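Local coordinates for muramidase (Trichobolus zukalii, PDB 6ZMV), which probably hydrolyses the beta-1,4-glycosidic bonds between N-acetylmuramic acid and N-acetylglucosamine in bacterial peptidoglycan, at residues P91-M96 against M132-Y137; K30-T35 against G58-R63; W115-V120 against N148-T153; P3-S8 against S22-V27. One frame throughout, in Å; residues are numbered along the deposited sequence. Where two conformers were deposited one is given.

Overall arrangement
Following the chain from the N terminus, interaction 4 comes first: 3-8 meets 22-27 and closes a loop round helix 16-21. Strand 26-33 then runs on into interaction 2, where 30-35 pairs with 58-63, helix 42-51 lying in the loop between them; Lys30 N also reaches Ile7 O of interaction 4. Interaction 1 opens at 91-96, and Met93 and Asp95 bond to His60 of interaction 2. Before it closes at 132-137, interaction 3 opens at 115-120, to end at 148-153, so these two cross. Interactions 4, 2 and 1 thus build neighbouring strands of one curved sheet, and interaction 3 ties an outer helix to a loop.

Interaction 1. Residues P91-M96 against M132-Y137. With GOL (glycerol), chain E.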
loop_
_atom_site.group_PDB
_atom_site.type_symbol
_atom_site.label_atom_id
_atom_site.label_comp_id
_atom_site.label_asym_id
_atom_site.label_seq_id
_atom_site.Cartn_x
_atom_site.Cartn_y
_atom_site.Cartn_z
ATOM N N PRO A 91 5.856 -5.656 2.822
ATOM C CA PRO A 91 6.072 -5.556 1.388
ATOM C C PRO A 91 5.533 -4.212 0.924
ATOM O O PRO A 91 4.511 -3.731 1.395
ATOM C CB PRO A 91 5.272 -6.727 0.798
ATOM C CG PRO A 91 4.271 -7.117 1.889
ATOM C CD PRO A 91 4.912 -6.718 3.198
ATOM N N GLY A 92 6.178 -3.636 -0.085
ATOM C CA GLY A 92 5.742 -2.360 -0.612
ATOM C C GLY A 92 4.313 -2.433 -1.138
ATOM O O GLY A 92 3.876 -3.485 -1.612
ATOM N N MET A 93 3.596 -1.314 -1.082
ATOM C CA MET A 93 2.172 -1.234 -1.481
ATOM C C MET A 93 2.012 -0.394 -2.757
ATOM O O MET A 93 2.488 0.758 -2.814
ATOM C CB MET A 93 1.338 -0.679 -0.314
ATOM C CG MET A 93 -0.115 -0.633 -0.634
ATOM S SD MET A 93 -1.089 -0.034 0.789
ATOM C CE MET A 93 -1.082 1.715 0.476
ATOM N N LEU A 94 1.362 -0.978 -3.750
ATOM C CA LEU A 94 0.954 -0.305 -4.981
ATOM C C LEU A 94 -0.386 0.369 -4.776
ATOM O O LEU A 94 -1.378 -0.327 -4.531
ATOM C CB LEU A 94 0.864 -1.311 -6.115
ATOM C CG LEU A 94 0.394 -0.773 -7.448
ATOM C CD1 LEU A 94 1.258 0.332 -8.001
ATOM C CD2 LEU A 94 0.249 -1.850 -8.455
ATOM N N ASP A 95 -0.424 1.687 -4.793
ATOM C CA ASP A 95 -1.626 2.492 -4.476
ATOM C C ASP A 95 -2.364 2.882 -5.756
ATOM O O ASP A 95 -1.922 3.769 -6.461
ATOM C CB ASP A 95 -1.210 3.742 -3.683
ATOM C CG ASP A 95 -2.318 4.748 -3.475
ATOM O OD1 ASP A 95 -3.463 4.429 -3.833
ATOM O OD2 ASP A 95 -2.032 5.863 -2.997
ATOM N N MET A 96 -3.477 2.213 -6.033
ATOM C CA MET A 96 -4.310 2.511 -7.207
ATOM C C MET A 96 -5.424 3.468 -6.772
ATOM O O MET A 96 -6.197 3.207 -5.844
ATOM C CB MET A 96 -4.902 1.228 -7.786
ATOM C CG MET A 96 -3.886 0.182 -8.153
ATOM S SD MET A 96 -2.464 0.686 -9.094
ATOM C CE MET A 96 -3.192 1.265 -10.621
ATOM N N MET A 132 1.855 -5.520 -1.976
ATOM C CA MET A 132 0.417 -5.366 -1.666
ATOM C C MET A 132 -0.210 -4.448 -2.721
ATOM O O MET A 132 0.490 -3.575 -3.278
ATOM C CB MET A 132 0.227 -4.765 -0.271
ATOM C CG MET A 132 1.057 -5.469 0.792
ATOM S SD MET A 132 0.582 -5.196 2.480
ATOM C CE MET A 132 1.051 -3.475 2.627
ATOM N N ILE A 133 -1.500 -4.611 -2.952
ATOM C CA ILE A 133 -2.288 -3.738 -3.860
ATOM C C ILE A 133 -3.336 -3.037 -3.032
ATOM O O ILE A 133 -4.176 -3.745 -2.413
ATOM C CB ILE A 133 -2.888 -4.497 -5.027
ATOM C CG1 ILE A 133 -1.769 -5.047 -5.916
ATOM C CG2 ILE A 133 -3.832 -3.607 -5.800
ATOM C CD1 ILE A 133 -2.294 -6.002 -7.004
ATOM N N TYR A 134 -3.359 -1.716 -3.072
ATOM C CA TYR A 134 -4.394 -0.879 -2.454
ATOM C C TYR A 134 -5.392 -0.489 -3.503
ATOM O O TYR A 134 -5.025 -0.012 -4.597
ATOM C CB TYR A 134 -3.754 0.375 -1.840
ATOM C CG TYR A 134 -4.732 1.424 -1.388
ATOM C CD1 TYR A 134 -5.252 2.341 -2.284
ATOM C CD2 TYR A 134 -5.085 1.551 -0.063
ATOM C CE1 TYR A 134 -6.116 3.332 -1.856
ATOM C CE2 TYR A 134 -5.966 2.528 0.361
ATOM C CZ TYR A 134 -6.490 3.429 -0.532
ATOM O OH TYR A 134 -7.322 4.426 -0.106
ATOM N N THR A 135 -6.655 -0.634 -3.167
ATOM C CA THR A 135 -7.751 -0.206 -4.047
ATOM C C THR A 135 -9.008 -0.026 -3.234
ATOM O O THR A 135 -9.210 -0.691 -2.200
ATOM C CB THR A 135 -7.977 -1.235 -5.192
ATOM O OG1 THR A 135 -8.929 -0.770 -6.149
ATOM C CG2 THR A 135 -8.344 -2.621 -4.710
ATOM N N GLY A 136 -9.943 0.734 -3.781
ATOM C CA GLY A 136 -11.350 0.640 -3.383
ATOM C C GLY A 136 -12.066 -0.384 -4.231
ATOM O O GLY A 136 -11.588 -0.761 -5.293
ATOM N N TYR A 137 -13.245 -0.786 -3.806
ATOM C CA TYR A 137 -14.002 -1.857 -4.463
ATOM C C TYR A 137 -14.421 -1.393 -5.870
ATOM O O TYR A 137 -14.148 -2.085 -6.856
ATOM C CB TYR A 137 -15.245 -2.187 -3.649
ATOM C CG TYR A 137 -16.129 -3.211 -4.313
ATOM C CD1 TYR A 137 -15.844 -4.550 -4.136
ATOM C CD2 TYR A 137 -17.223 -2.864 -5.075
ATOM C CE1 TYR A 137 -16.601 -5.521 -4.741
ATOM C CE2 TYR A 137 -18.000 -3.833 -5.637
ATOM C CZ TYR A 137 -17.675 -5.165 -5.506
ATOM O OH TYR A 137 -18.458 -6.135 -6.060
HETATM C C1 GOL E . -9.776 4.047 -5.266
HETATM O O1 GOL E . -8.885 2.938 -5.443
HETATM C C2 GOL E . -9.484 4.923 -4.054
HETATM O O2 GOL E . -10.257 6.113 -4.150
HETATM C C3 GOL E . -9.779 4.324 -2.706
HETATM O O3 GOL E . -9.370 5.241 -1.681
#
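Gly92, Leu94 and Met96 exchange four backbone hydrogen bonds with Met132 and Tyr134. Met132 N to Gly92 O, Leu94 N to Met132 O, Tyr134 N to Leu94 O and Met96 N to Tyr134 O span 2.8 to 3.1 Å. With strand directions 26° apart, this is parallel pairing.

Apolar contacts join Met93, Met132 and Tyr134 on one face of the sheet, which Asp95 shares. Because CG of Met93 is anti to the backbone N (chi1 -177°), the chain passes obliquely across Tyr134 and sets SD 3.8 Å from Tyr134 CB; the sulfur lies oblique to the ring, 65° off its normal, a Met-aromatic contact. Met132 crosses Pro91 at about a right angle, CG to CG 3.8 Å. Leu94 and Ile133 point to the other face, where Leu94 packs on Ile116 and Phe119 of helix 109-127.

Polar contacts gather at the C-terminal end. A glycerol, probably from the crystallisation liquor, gives a bond from O1 to Met96 O (2.7 Å) and accepts one there from Gly136 N, while its O3 donates to Tyr134 OH, which is also bonded to Gln179. Strand 93-95, helix 109-127 and strand 132-136 form a beta-alpha-beta unit of the barrel, whose C-terminal strand ends in this fold usually carry the active site.

Interaction 2. Residues K30-T35 against G58-R63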
loop_
_atom_site.group_PDB
_atom_site.type_symbol
_atom_site.label_atom_id
_atom_site.label_comp_id
_atom_site.label_asym_id
_atom_site.label_seq_id
_atom_site.Cartn_x
_atom_site.Cartn_y
_atom_site.Cartn_z
ATOM N N LYS A 30 4.071 7.018 2.328
ATOM C CA LYS A 30 4.254 7.309 0.895
ATOM C C LYS A 30 5.744 7.467 0.607
ATOM O O LYS A 30 6.423 8.284 1.227
ATOM C CB LYS A 30 3.560 8.598 0.496
ATOM C CG LYS A 30 3.570 8.833 -0.996
ATOM C CD LYS A 30 2.680 9.999 -1.423
ATOM C CE LYS A 30 2.592 10.127 -2.924
ATOM N NZ LYS A 30 1.633 11.157 -3.304
ATOM N N ALA A 31 6.193 6.757 -0.437
ATOM C CA ALA A 31 7.559 6.873 -0.947
ATOM C C ALA A 31 7.622 7.664 -2.226
ATOM O O ALA A 31 8.484 8.586 -2.364
ATOM C CB ALA A 31 8.169 5.506 -1.088
ATOM N N THR A 32 6.805 7.304 -3.204
ATOM C CA THR A 32 6.953 7.784 -4.565
ATOM C C THR A 32 5.579 7.993 -5.211
ATOM O O THR A 32 4.574 7.412 -4.784
ATOM C CB THR A 32 7.783 6.800 -5.416
ATOM O OG1 THR A 32 7.299 5.469 -5.209
ATOM C CG2 THR A 32 9.236 6.881 -5.048
ATOM N N GLU A 33 5.558 8.737 -6.319
ATOM C CA GLU A 33 4.415 8.889 -7.206
ATOM C C GLU A 33 4.895 9.047 -8.632
ATOM O O GLU A 33 5.862 9.820 -8.932
ATOM C CB GLU A 33 3.574 10.107 -6.807
ATOM C CG GLU A 33 2.377 10.314 -7.700
ATOM C CD GLU A 33 1.340 11.328 -7.214
ATOM O OE1 GLU A 33 1.188 11.481 -5.985
ATOM O OE2 GLU A 33 0.687 11.962 -8.094
ATOM N N GLY A 34 4.267 8.284 -9.530
ATOM C CA GLY A 34 4.698 8.348 -10.923
ATOM C C GLY A 34 6.151 8.001 -11.131
ATOM O O GLY A 34 6.638 7.080 -10.490
ATOM N N THR A 35 6.782 8.712 -12.085
ATOM C CA THR A 35 8.176 8.466 -12.512
ATOM C C THR A 35 9.169 9.374 -11.765
ATOM O O THR A 35 10.373 9.135 -11.826
ATOM C CB THR A 35 8.407 8.721 -14.039
ATOM N N GLY A 58 6.703 1.158 2.591
ATOM C CA GLY A 58 6.416 2.282 1.702
ATOM C C GLY A 58 5.259 1.976 0.744
ATOM O O GLY A 58 4.853 0.840 0.532
ATOM N N TYR A 59 4.725 3.040 0.143
ATOM C CA TYR A 59 3.744 2.913 -0.939
ATOM C C TYR A 59 4.091 3.806 -2.124
ATOM O O TYR A 59 4.742 4.844 -1.988
ATOM C CB TYR A 59 2.292 3.049 -0.462
ATOM C CG TYR A 59 1.754 4.413 -0.117
ATOM C CD1 TYR A 59 1.307 5.265 -1.132
ATOM C CD2 TYR A 59 1.635 4.842 1.201
ATOM C CE1 TYR A 59 0.714 6.465 -0.839
ATOM C CE2 TYR A 59 1.034 6.046 1.493
ATOM C CZ TYR A 59 0.559 6.847 0.480
ATOM O OH TYR A 59 -0.022 8.039 0.781
ATOM N N HIS A 60 3.622 3.351 -3.277
ATOM C CA HIS A 60 3.769 4.044 -4.560
ATOM C C HIS A 60 2.411 4.466 -5.098
ATOM O O HIS A 60 1.561 3.603 -5.340
ATOM C CB HIS A 60 4.420 3.080 -5.556
ATOM C CG HIS A 60 4.565 3.745 -6.892
ATOM N ND1 HIS A 60 5.530 4.690 -7.111
ATOM C CD2 HIS A 60 3.826 3.667 -8.015
ATOM C CE1 HIS A 60 5.375 5.139 -8.359
ATOM N NE2 HIS A 60 4.336 4.522 -8.939
ATOM N N PHE A 61 2.226 5.767 -5.290
ATOM C CA PHE A 61 1.023 6.288 -5.940
ATOM C C PHE A 61 1.153 6.105 -7.456
ATOM O O PHE A 61 1.933 6.795 -8.103
ATOM C CB PHE A 61 0.806 7.733 -5.489
ATOM C CG PHE A 61 -0.497 8.348 -5.916
ATOM C CD1 PHE A 61 -0.907 8.399 -7.245
ATOM C CD2 PHE A 61 -1.265 8.992 -4.967
ATOM C CE1 PHE A 61 -2.132 8.936 -7.568
ATOM C CE2 PHE A 61 -2.469 9.569 -5.313
ATOM C CZ PHE A 61 -2.876 9.565 -6.603
ATOM N N ALA A 62 0.452 5.157 -8.017
ATOM C CA ALA A 62 0.569 4.789 -9.437
ATOM C C ALA A 62 0.067 5.940 -10.298
ATOM O O ALA A 62 -1.007 6.519 -10.075
ATOM C CB ALA A 62 -0.260 3.556 -9.748
ATOM N N ARG A 63 0.775 6.159 -11.408
ATOM C CA ARG A 63 0.298 7.049 -12.498
ATOM C C ARG A 63 0.404 6.303 -13.808
ATOM O O ARG A 63 1.394 6.406 -14.520
ATOM C CB ARG A 63 1.099 8.343 -12.472
ATOM C CG ARG A 63 0.904 9.233 -11.244
ATOM C CD ARG A 63 -0.407 9.994 -11.315
ATOM N NE ARG A 63 -0.699 10.906 -10.267
ATOM C CZ ARG A 63 -1.893 11.395 -9.959
ATOM N NH1 ARG A 63 -3.001 11.090 -10.645
ATOM N NH2 ARG A 63 -1.922 12.219 -8.929
#
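Lys30, Thr32 and Glu33 pair with Tyr59, His60 and Phe61 in a bulged parallel-strand contact between neighbouring barrel strands 26-33 and 55-61, extended at the C-terminal end by a salt-bridge network. The register slips by one residue between Lys30 and Thr32, and Tyr59 O serves both sides of the bulge: Ala31 N bonds to it at 2.9 Å, Thr32 N only weakly at 3.4 Å. Beyond the bulge Phe61 N bonds to Thr32 O, and Gly34 N to Phe61 O.

Both faces of the pair are packed. On one, the Tyr59 ring takes Lys30 CA over its centre, 3.6 Å from the centroid, a CH-pi contact, with Lys30 CB over the same ring face. On the other, Thr32 OG1 and His60 ND1 share a hydrogen bond of 2.7 Å in the imidazole plane, while His60 NE2 is bonded to Gln72 of helix 69-78.

Glu33, with CG anti to the backbone N (chi1 180°), lays its carboxylate over the Phe61 ring, the two planes 18° apart. Arg63 grips OE2 side-on, NE and NH2 each 2.8 Å from Glu33 OE2 and on the same side of the carboxylate plane; Lys30 NZ meets Glu33 OE1 at 2.7 Å. An alanine at Glu33 would probably leave Lys30 and Arg63 without their shared anion and uncover one face of Phe61. With each oxygen of Glu33 met by a different cation, the carboxylate is likely to remain ionised, balancing part of the charge around it.

Interaction 3. Residues W115-V120 against N148-T153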
loop_
_atom_site.group_PDB
_atom_site.type_symbol
_atom_site.label_atom_id
_atom_site.label_comp_id
_atom_site.label_asym_id
_atom_site.label_seq_id
_atom_site.Cartn_x
_atom_site.Cartn_y
_atom_site.Cartn_z
ATOM N N TRP A 115 -0.660 -3.261 -16.992
ATOM C CA TRP A 115 0.207 -2.262 -16.330
ATOM C C TRP A 115 0.467 -2.730 -14.881
ATOM O O TRP A 115 1.622 -2.761 -14.431
ATOM C CB TRP A 115 -0.493 -0.898 -16.287
ATOM C CG TRP A 115 0.370 0.207 -15.801
ATOM C CD1 TRP A 115 1.074 1.029 -16.614
ATOM C CD2 TRP A 115 0.693 0.580 -14.444
ATOM N NE1 TRP A 115 1.813 1.907 -15.853
ATOM C CE2 TRP A 115 1.638 1.630 -14.517
ATOM C CE3 TRP A 115 0.317 0.113 -13.201
ATOM C CZ2 TRP A 115 2.143 2.253 -13.380
ATOM C CZ3 TRP A 115 0.824 0.694 -12.081
ATOM C CH2 TRP A 115 1.763 1.721 -12.173
ATOM N N ILE A 116 -0.576 -3.134 -14.170
ATOM C CA ILE A 116 -0.387 -3.622 -12.785
ATOM C C ILE A 116 0.476 -4.876 -12.795
ATOM O O ILE A 116 1.330 -5.023 -11.954
ATOM C CB ILE A 116 -1.731 -3.861 -12.124
ATOM C CG1 ILE A 116 -2.512 -2.562 -11.975
ATOM C CG2 ILE A 116 -1.574 -4.556 -10.769
ATOM C CD1 ILE A 116 -3.979 -2.743 -11.560
ATOM N N SER A 117 0.268 -5.778 -13.740
ATOM C CA SER A 117 1.079 -7.018 -13.846
ATOM C C SER A 117 2.547 -6.664 -13.949
ATOM O O SER A 117 3.416 -7.262 -13.343
ATOM C CB SER A 117 0.689 -7.864 -15.035
ATOM O OG SER A 117 -0.614 -8.354 -14.923
ATOM N N ASP A 118 2.843 -5.704 -14.806
ATOM C CA ASP A 118 4.254 -5.324 -15.014
ATOM C C ASP A 118 4.821 -4.722 -13.726
ATOM O O ASP A 118 5.953 -5.057 -13.367
ATOM C CB ASP A 118 4.381 -4.305 -16.146
ATOM C CG ASP A 118 4.256 -4.817 -17.564
ATOM O OD1 ASP A 118 4.224 -6.006 -17.729
ATOM O OD2 ASP A 118 4.133 -3.946 -18.461
ATOM N N PHE A 119 4.063 -3.871 -13.039
ATOM C CA PHE A 119 4.531 -3.336 -11.753
ATOM C C PHE A 119 4.770 -4.477 -10.788
ATOM O O PHE A 119 5.850 -4.547 -10.141
ATOM C CB PHE A 119 3.550 -2.325 -11.182
ATOM C CG PHE A 119 4.051 -1.641 -9.929
ATOM C CD1 PHE A 119 4.053 -2.318 -8.709
ATOM C CD2 PHE A 119 4.535 -0.348 -9.975
ATOM C CE1 PHE A 119 4.543 -1.699 -7.577
ATOM C CE2 PHE A 119 5.058 0.268 -8.860
ATOM C CZ PHE A 119 5.031 -0.399 -7.646
ATOM N N VAL A 120 3.756 -5.327 -10.623
ATOM C CA VAL A 120 3.768 -6.401 -9.595
ATOM C C VAL A 120 4.940 -7.367 -9.806
ATOM O O VAL A 120 5.649 -7.702 -8.828
ATOM C CB VAL A 120 2.414 -7.132 -9.623
ATOM C CG1 VAL A 120 2.459 -8.517 -9.003
ATOM C CG2 VAL A 120 1.298 -6.288 -9.041
ATOM N N ASN A 148 -9.243 -11.015 -11.272
ATOM C CA ASN A 148 -8.759 -11.914 -10.228
ATOM C C ASN A 148 -7.298 -12.276 -10.418
ATOM O O ASN A 148 -6.792 -13.126 -9.692
ATOM C CB ASN A 148 -9.630 -13.160 -10.099
ATOM C CG ASN A 148 -9.541 -14.100 -11.251
ATOM O OD1 ASN A 148 -8.756 -13.869 -12.139
ATOM N ND2 ASN A 148 -10.288 -15.191 -11.190
ATOM N N LYS A 149 -6.576 -11.595 -11.320
ATOM C CA LYS A 149 -5.217 -12.018 -11.654
ATOM C C LYS A 149 -4.242 -12.005 -10.465
ATOM O O LYS A 149 -3.240 -12.751 -10.510
ATOM C CB LYS A 149 -4.670 -11.120 -12.759
ATOM C CG LYS A 149 -3.309 -11.526 -13.320
ATOM C CD LYS A 149 -2.920 -10.855 -14.618
ATOM C CE LYS A 149 -1.618 -11.467 -15.122
ATOM N NZ LYS A 149 -1.116 -10.764 -16.300
ATOM N N PHE A 150 -4.470 -11.153 -9.494
ATOM C CA PHE A 150 -3.514 -10.897 -8.377
ATOM C C PHE A 150 -3.965 -11.533 -7.070
ATOM O O PHE A 150 -3.281 -11.386 -6.066
ATOM C CB PHE A 150 -3.261 -9.398 -8.253
ATOM C CG PHE A 150 -2.930 -8.751 -9.581
ATOM C CD1 PHE A 150 -1.775 -9.048 -10.274
ATOM C CD2 PHE A 150 -3.868 -7.966 -10.199
ATOM C CE1 PHE A 150 -1.548 -8.523 -11.525
ATOM C CE2 PHE A 150 -3.655 -7.452 -11.479
ATOM C CZ PHE A 150 -2.490 -7.742 -12.137
ATOM N N ALA A 151 -5.120 -12.181 -7.091
ATOM C CA ALA A 151 -5.822 -12.638 -5.869
ATOM C C ALA A 151 -5.032 -13.701 -5.129
ATOM O O ALA A 151 -5.273 -13.789 -3.924
ATOM C CB ALA A 151 -7.183 -13.100 -6.197
ATOM N N THR A 152 -4.141 -14.434 -5.789
ATOM C CA THR A 152 -3.361 -15.489 -5.133
ATOM C C THR A 152 -1.936 -15.088 -4.795
ATOM O O THR A 152 -1.278 -15.843 -4.153
ATOM C CB THR A 152 -3.339 -16.792 -5.947
ATOM O OG1 THR A 152 -2.674 -16.555 -7.186
ATOM C CG2 THR A 152 -4.729 -17.304 -6.259
ATOM N N THR A 153 -1.539 -13.865 -5.134
ATOM C CA THR A 153 -0.149 -13.429 -5.021
ATOM C C THR A 153 0.048 -12.135 -4.241
ATOM O O THR A 153 0.991 -12.071 -3.461
ATOM C CB THR A 153 0.464 -13.269 -6.401
ATOM O OG1 THR A 153 -0.348 -12.453 -7.232
ATOM C CG2 THR A 153 0.695 -14.621 -7.052
#
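Ser117 and Phe150 mark the closest backbone approach, their CA atoms 8.1 Å apart, so the contact between helix 109-127 and the type I beta turn Asn148-Ala151 is made mainly by side chains. The helix is one of those wrapped round the outside of the barrel, and the turn belongs to the loop between helix 137-144 and strand 156-159.

Phe150 carries the apolar part. Its CG lies anti to its own carbonyl carbon (chi1 -49°), which sends the ring toward the helix. Ile116 CG2 comes over one ring face, 3.9 Å from the centroid and 24° off the normal, a CH-pi contact displaced toward the rim; its nearest ring atom is Phe150 CZ at 3.6 Å. The opposite face takes CB of the neighbouring Lys149, so the ring is sandwiched. In the conformer given, Val120 CG2 adds a looser contact, 4.3 Å from Phe150 CD1 and oblique to the ring. Ile133 of strand 132-136 and Trp140 of helix 137-144 also touch Phe150, placing the ring between helix, loop and sheet. With an alanine in its place, the methyl of Ile116 would probably lose the surface it packs on, and a gap would open between turn and helix.

The polar part lies at the ring edge. In its deposited conformer given here, Ser117 OG meets that edge near Phe150 CZ, bonds to Val113 O one helical turn back, and accepts a hydrogen bond from the extended Lys149, with NZ 2.8 Å from Ser117 OG.

Interaction 4. Residues P3-S8 against S22-V27; sequences PGFDIS and SGARFV
Phe5 and Val27 meet with the valine's methyl centred on the aromatic ring: Val27 CG2 sits 3.7 Å from the Phe5 ring centroid and 7° off its normal, a CH-pi contact. The torsion chi1 of Phe5 (64°) puts CG between the backbone N and the carbonyl carbon, swinging the ring back over the neighbouring strand. Ile7 crosses Val27 at a slant and presses CG1 on the same methyl, 3.8 Å from Val27 CG2, while Ala24 CB meets Phe5 CD1 at 4.0 Å. Outside the two segments, Tyr184 stacks on the Phe5 ring and helix 42-51 meets Val27 and Ile7 through Ala49 and His45.

Phe26 projects to the opposite side of the sheet and reaches back in the same fashion. Its ring lies over the backbone of Gly4, with CA 3.6 Å from the Phe26 ring centroid, a second CH-pi contact. Glycine suits this spot sterically: a beta carbon on Gly4 would probably run into Phe26 CE1.

The backbones run roughly parallel, with end-to-end directions 39° apart, and Phe5 pairs with Val27. Arg25 N bonds to Pro3 O at 2.8 Å, and the longer Phe5 N to Phe26 O bond measures 3.2 Å. Just before Ala24, Gly23, at positive phi, ends helix 16-21 in a Schellman motif, and its carbonyl oxygen lies 3.6 Å from Pro3 CD. Strand 2-7, helix 16-21 and strand 26-33 make up a beta-alpha-beta crossover, the repeating connection of TIM-like barrels such as that of family 25 glycoside hydrolases.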
loop_
_atom_site.group_PDB
_atom_site.type_symbol
_atom_site.label_atom_id
_atom_site.label_comp_id
_atom_site.label_asym_id
_atom_site.label_seq_id
_atom_site.Cartn_x
_atom_site.Cartn_y
_atom_site.Cartn_z
ATOM N N PRO A 3 -4.228 -2.438 14.879
ATOM C CA PRO A 3 -4.315 -1.077 14.349
ATOM C C PRO A 3 -3.064 -0.604 13.677
ATOM O O PRO A 3 -1.946 -0.941 14.077
ATOM C CB PRO A 3 -4.595 -0.203 15.582
ATOM C CG PRO A 3 -5.111 -1.146 16.617
ATOM C CD PRO A 3 -4.358 -2.429 16.353
ATOM N N GLY A 4 -3.275 0.210 12.641
ATOM C CA GLY A 4 -2.185 0.922 12.003
ATOM C C GLY A 4 -2.708 2.125 11.290
ATOM O O GLY A 4 -3.864 2.576 11.517
ATOM N N PHE A 5 -1.891 2.733 10.445
ATOM C CA PHE A 5 -2.251 3.981 9.784
ATOM C C PHE A 5 -1.359 4.171 8.573
ATOM O O PHE A 5 -0.404 3.399 8.360
ATOM C CB PHE A 5 -2.180 5.165 10.752
ATOM C CG PHE A 5 -0.837 5.521 11.344
ATOM C CD1 PHE A 5 -0.164 4.657 12.228
ATOM C CD2 PHE A 5 -0.299 6.802 11.138
ATOM C CE1 PHE A 5 1.012 5.072 12.818
ATOM C CE2 PHE A 5 0.876 7.188 11.745
ATOM C CZ PHE A 5 1.516 6.340 12.586
ATOM N N ASP A 6 -1.682 5.171 7.777
ATOM C CA ASP A 6 -0.835 5.482 6.624
ATOM C C ASP A 6 -0.692 7.019 6.506
ATOM O O ASP A 6 -1.663 7.773 6.821
ATOM C CB ASP A 6 -1.315 4.790 5.360
ATOM C CG ASP A 6 -2.653 5.204 4.905
ATOM O OD1 ASP A 6 -2.775 6.289 4.224
ATOM O OD2 ASP A 6 -3.614 4.472 5.217
ATOM N N ILE A 7 0.476 7.453 6.075
ATOM C CA ILE A 7 0.884 8.879 6.087
ATOM C C ILE A 7 1.741 9.176 4.871
ATOM O O ILE A 7 2.223 8.281 4.151
ATOM C CB ILE A 7 1.671 9.209 7.378
ATOM C CG1 ILE A 7 2.886 8.296 7.605
ATOM C CG2 ILE A 7 0.731 9.182 8.580
ATOM C CD1 ILE A 7 3.701 8.596 8.850
ATOM N N SER A 8 1.952 10.459 4.672
ATOM C CA SER A 8 2.695 11.029 3.541
ATOM C C SER A 8 3.212 12.407 3.959
ATOM O O SER A 8 3.081 12.811 5.099
ATOM C CB SER A 8 1.811 11.119 2.333
ATOM O OG SER A 8 0.842 12.144 2.489
ATOM N N SER A 22 -0.608 4.329 21.741
ATOM C CA SER A 22 -2.080 4.266 21.594
ATOM C C SER A 22 -2.562 2.970 20.976
ATOM O O SER A 22 -3.777 2.775 20.924
ATOM C CB SER A 22 -2.579 5.455 20.766
ATOM O OG SER A 22 -2.411 5.223 19.348
ATOM N N GLY A 23 -1.649 2.142 20.467
ATOM C CA GLY A 23 -1.999 0.792 19.983
ATOM C C GLY A 23 -1.602 0.551 18.549
ATOM O O GLY A 23 -1.793 -0.569 18.075
ATOM N N ALA A 24 -1.153 1.564 17.822
ATOM C CA ALA A 24 -0.735 1.315 16.432
ATOM C C ALA A 24 0.449 0.360 16.451
ATOM O O ALA A 24 1.380 0.529 17.272
ATOM C CB ALA A 24 -0.351 2.571 15.680
ATOM N N ARG A 25 0.467 -0.583 15.500
ATOM C CA ARG A 25 1.588 -1.494 15.333
ATOM C C ARG A 25 2.246 -1.408 13.958
ATOM O O ARG A 25 3.305 -2.029 13.798
ATOM C CB ARG A 25 1.220 -2.916 15.747
ATOM C CG ARG A 25 0.882 -3.019 17.221
ATOM C CD ARG A 25 2.076 -2.929 18.132
ATOM N NE ARG A 25 1.808 -3.009 19.553
ATOM C CZ ARG A 25 1.555 -1.971 20.316
ATOM N NH1 ARG A 25 1.375 -2.097 21.630
ATOM N NH2 ARG A 25 1.424 -0.783 19.791
ATOM N N PHE A 26 1.615 -0.756 12.986
ATOM C CA PHE A 26 2.243 -0.622 11.674
ATOM C C PHE A 26 1.865 0.711 11.074
ATOM O O PHE A 26 0.843 1.331 11.441
ATOM C CB PHE A 26 1.874 -1.792 10.732
ATOM C CG PHE A 26 0.423 -1.798 10.303
ATOM C CD1 PHE A 26 -0.531 -2.360 11.095
ATOM C CD2 PHE A 26 -0.016 -1.218 9.110
ATOM C CE1 PHE A 26 -1.872 -2.372 10.737
ATOM C CE2 PHE A 26 -1.354 -1.160 8.762
ATOM C CZ PHE A 26 -2.288 -1.782 9.569
ATOM N N VAL A 27 2.696 1.145 10.139
ATOM C CA VAL A 27 2.420 2.361 9.344
ATOM C C VAL A 27 2.911 2.138 7.933
ATOM O O VAL A 27 3.957 1.527 7.731
ATOM C CB VAL A 27 3.051 3.615 9.999
ATOM C CG1 VAL A 27 4.565 3.475 10.114
ATOM C CG2 VAL A 27 2.611 4.873 9.292
#